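Local atomic coordinates of putative integron gene cassette protein (Uncultured bacterium, PDB entry 3FUY), a protein that is of unknown function but is encoded by an integron gene cassette from an uncultured bacterium and assembles from three copies of its chain. Residues S28-S31 with P32-T36; T117-S120 with E121-E125. All blocks are in the same frame, centred on the assembly; numbering follows the deposited sequence.

In the fold
Interaction 1 (28-36) and interaction 2 (117-125) lie on opposite sides of the chain's centre, their centres about 17 Å and 22 Å from it; these centres are about 37 Å apart and the nearest atoms about 28 Å, so neither touches the other. Interaction 1 is the tight end of the hairpin joining strands 25-29 and 34-39, the first two of the mixed sheet, and meets both other subunits of the trimer. Interaction 2 starts helix 121-138 at the surface, just after strand 106-116, and meets no other chain of the assembly. One contact thus lies at the outermost strand of this chain's sheet and at a subunit interface, the other at a helix start.

Interaction 1 of 2, residues S28-S31 with P32-T36; sequences SFLS and PSLVT
Ser28 and Thr36 form an antiparallel hydrogen-bonded pair, Ser28 N to Thr36 O and Thr36 N to Ser28 O both 3.0 Å, and the chain reverses through a type I turn from Ser31 to Leu34. Beyond the non-hydrogen-bonded pair Phe29 and Val35, Leu30 N donates to Leu34 O at 2.9 Å, while Ser31 N adds a weak bond to the same oxygen. Phe29 and Val35 lie side by side on one face of the hairpin: methyl CG2 of Val35 sits over the Phe29 ring in a CH-pi contact, 3.7 Å from the ring centroid and 20° off its normal. Pro32 O meets the ring's edge. With an alanine in place of Phe29, the Val35 methyl would probably lose the ring face it rests on, and a gap would open beside Pro32 O. Leu30, at the corner where the chain turns, sends CD1 to Leu34 CD2 and Thr36 CG2 on the other face, each at 3.8 Å. Ser31 OG, placed between backbone N and carbonyl carbon (chi1 84°), accepts from Ser33 N at 3.3 Å, within the turn. A water joins Ser28 OG and Thr36 OG1; the latter also bonds to Phe29 O of the third subunit, and Ser33 OG to Asp172 of the second. Strand 44-49 flanks the hairpin on its 34-39 side, with Val35 against Leu48 and Leu34 against Val47, while Ala57 touches both Phe29 and Val35.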
# COMPACT_ATOMS: atom_id res chain seq x y z
N SER B 28 4.32 -3.01 1.40
CA SER B 28 3.68 -1.75 1.00
C SER B 28 3.88 -0.68 2.06
O SER B 28 3.72 -0.94 3.24
CB SER B 28 2.18 -1.95 0.75
OG SER B 28 1.93 -3.02 -0.15
N PHE B 29 4.21 0.54 1.65
CA PHE B 29 4.32 1.64 2.61
C PHE B 29 3.01 2.40 2.69
O PHE B 29 2.60 3.04 1.72
CB PHE B 29 5.42 2.61 2.20
CG PHE B 29 6.80 2.09 2.45
CD1 PHE B 29 7.57 2.61 3.49
CD2 PHE B 29 7.34 1.09 1.65
CE1 PHE B 29 8.84 2.15 3.73
CE2 PHE B 29 8.62 0.62 1.88
CZ PHE B 29 9.37 1.15 2.93
N LEU B 30 2.35 2.33 3.85
CA LEU B 30 1.15 3.14 4.07
C LEU B 30 1.58 4.55 4.45
O LEU B 30 0.88 5.53 4.17
CB LEU B 30 0.27 2.53 5.15
CG LEU B 30 -0.16 1.09 4.90
CD1 LEU B 30 -1.05 0.64 6.03
CD2 LEU B 30 -0.87 0.93 3.55
N SER B 31 2.74 4.64 5.09
CA SER B 31 3.41 5.91 5.30
C SER B 31 4.91 5.62 5.40
O SER B 31 5.33 4.46 5.29
CB SER B 31 2.89 6.60 6.57
OG SER B 31 3.54 6.12 7.74
N PRO B 32 5.74 6.65 5.57
CA PRO B 32 7.17 6.32 5.66
C PRO B 32 7.49 5.31 6.77
O PRO B 32 8.37 4.48 6.60
CB PRO B 32 7.81 7.68 5.96
CG PRO B 32 6.86 8.69 5.35
CD PRO B 32 5.49 8.11 5.59
N SER B 33 6.73 5.35 7.86
CA SER B 33 7.05 4.58 9.07
C SER B 33 6.06 3.45 9.37
O SER B 33 6.13 2.82 10.43
CB SER B 33 7.13 5.52 10.27
OG SER B 33 5.84 6.02 10.58
N LEU B 34 5.13 3.19 8.44
CA LEU B 34 4.14 2.12 8.63
C LEU B 34 4.08 1.25 7.37
O LEU B 34 3.77 1.72 6.27
CB LEU B 34 2.76 2.70 8.94
CG LEU B 34 1.60 1.71 9.13
CD1 LEU B 34 1.77 0.92 10.40
CD2 LEU B 34 0.24 2.42 9.10
N VAL B 35 4.40 -0.03 7.54
CA VAL B 35 4.60 -0.94 6.41
C VAL B 35 3.82 -2.23 6.60
O VAL B 35 3.84 -2.82 7.67
CB VAL B 35 6.10 -1.26 6.22
CG1 VAL B 35 6.30 -2.38 5.20
CG2 VAL B 35 6.87 0.01 5.81
N THR B 36 3.11 -2.66 5.57
CA THR B 36 2.46 -3.96 5.63
C THR B 36 3.32 -4.99 4.89
O THR B 36 3.83 -4.74 3.80
CB THR B 36 1.04 -3.94 5.02
OG1 THR B 36 1.11 -3.59 3.64
CG2 THR B 36 0.16 -2.94 5.75
O HOH W 1 1.87 -5.37 1.49

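Interaction 2 of 2, residues T117-S120 with E121-E125; sequences TGAS and EVERE
Ser120 and Glu123 face each other across the first turn of helix 121-138 as a capping box, with Ser120 at the N-cap. The Glu123 side chain folds back toward the incoming loop: CG is anti to its carbonyl carbon (chi1 -81°) and the chain runs extended beyond it, bringing OE1 to 3.1 Å from Ser120 N. That bond is nearly straight, 169° at the hydrogen, but reaches OE1 on its anti side and out of the carboxylate plane. The reciprocal bond, Glu123 N to Ser120 OG, is weak at 3.5 Å. Arg124 takes another course from the same turn. Its extended chain passes the Ser120 carbonyl, CG lying 3.3 Å from Ser120 O and 4.0 Å from Ala119 CB, before NE donates to Ala119 O at 3.2 Å. NE approaches from above that carbonyl's plane, and the oxygen is in turn tilted from the guanidinium plane. Thr117 O lies at the guanidinium's edge, 3.5 Å from NH2, whose stronger partner is Glu159, a salt bridge to strand 150-160. The helix's own bonding begins with Arg124 N to Ser120 O, at 3.0 Å. Chemically, the box provides acceptors for two backbone N-H groups at the helix start, where the negative charge of Glu123 probably suits the helix dipole, while Arg124 ties the preceding loop and strand 150-160 to the first turn.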
# COMPACT_ATOMS: atom_id res chain seq x y z
N THR B 117 -11.33 -22.95 22.22
CA THR B 117 -12.34 -22.60 23.23
C THR B 117 -12.50 -23.72 24.27
O THR B 117 -12.83 -23.45 25.43
CB THR B 117 -13.71 -22.29 22.60
OG1 THR B 117 -14.04 -23.31 21.64
CG2 THR B 117 -13.70 -20.94 21.89
N GLY B 118 -12.24 -24.96 23.86
CA GLY B 118 -12.44 -26.10 24.73
C GLY B 118 -11.24 -26.52 25.56
O GLY B 118 -11.14 -27.68 25.99
N ALA B 119 -10.33 -25.59 25.80
CA ALA B 119 -9.13 -25.88 26.58
C ALA B 119 -9.34 -25.60 28.07
O ALA B 119 -9.93 -24.58 28.43
CB ALA B 119 -7.94 -25.09 26.06
N SER B 120 -8.84 -26.49 28.92
CA SER B 120 -8.98 -26.32 30.36
C SER B 120 -7.96 -25.33 30.93
O SER B 120 -6.92 -25.07 30.33
CB SER B 120 -8.85 -27.67 31.08
OG SER B 120 -7.52 -28.14 31.07
N GLU B 121 -8.28 -24.79 32.10
CA GLU B 121 -7.38 -23.89 32.82
C GLU B 121 -5.91 -24.30 32.73
O GLU B 121 -5.05 -23.48 32.42
CB GLU B 121 -7.80 -23.81 34.29
CG GLU B 121 -7.02 -22.81 35.11
CD GLU B 121 -7.44 -21.38 34.81
OE1 GLU B 121 -8.48 -21.20 34.16
OE2 GLU B 121 -6.72 -20.45 35.24
N VAL B 122 -5.64 -25.57 33.02
CA VAL B 122 -4.26 -26.04 33.06
C VAL B 122 -3.64 -26.11 31.66
O VAL B 122 -2.47 -25.77 31.48
CB VAL B 122 -4.14 -27.40 33.77
CG1 VAL B 122 -4.35 -28.55 32.79
CG2 VAL B 122 -2.78 -27.53 34.45
N GLU B 123 -4.43 -26.55 30.68
CA GLU B 123 -3.96 -26.66 29.31
C GLU B 123 -3.59 -25.30 28.74
O GLU B 123 -2.73 -25.20 27.87
CB GLU B 123 -5.00 -27.33 28.42
CG GLU B 123 -5.03 -28.84 28.53
CD GLU B 123 -6.23 -29.46 27.86
OE1 GLU B 123 -7.18 -28.71 27.53
OE2 GLU B 123 -6.23 -30.70 27.68
N ARG B 124 -4.26 -24.26 29.24
CA ARG B 124 -4.00 -22.90 28.81
C ARG B 124 -2.72 -22.38 29.43
O ARG B 124 -1.87 -21.82 28.75
CB ARG B 124 -5.15 -21.97 29.18
CG ARG B 124 -6.45 -22.36 28.53
CD ARG B 124 -7.50 -21.30 28.74
NE ARG B 124 -8.71 -21.62 27.99
CZ ARG B 124 -9.51 -20.71 27.44
NH1 ARG B 124 -9.24 -19.42 27.57
NH2 ARG B 124 -10.59 -21.11 26.77
N GLU B 125 -2.60 -22.55 30.74
CA GLU B 125 -1.41 -22.13 31.46
C GLU B 125 -0.20 -22.84 30.88
O GLU B 125 0.88 -22.26 30.78
CB GLU B 125 -1.57 -22.40 32.96
CG GLU B 125 -2.54 -21.44 33.64
CD GLU B 125 -2.98 -21.89 35.03
OE1 GLU B 125 -2.93 -23.11 35.31
OE2 GLU B 125 -3.39 -21.03 35.84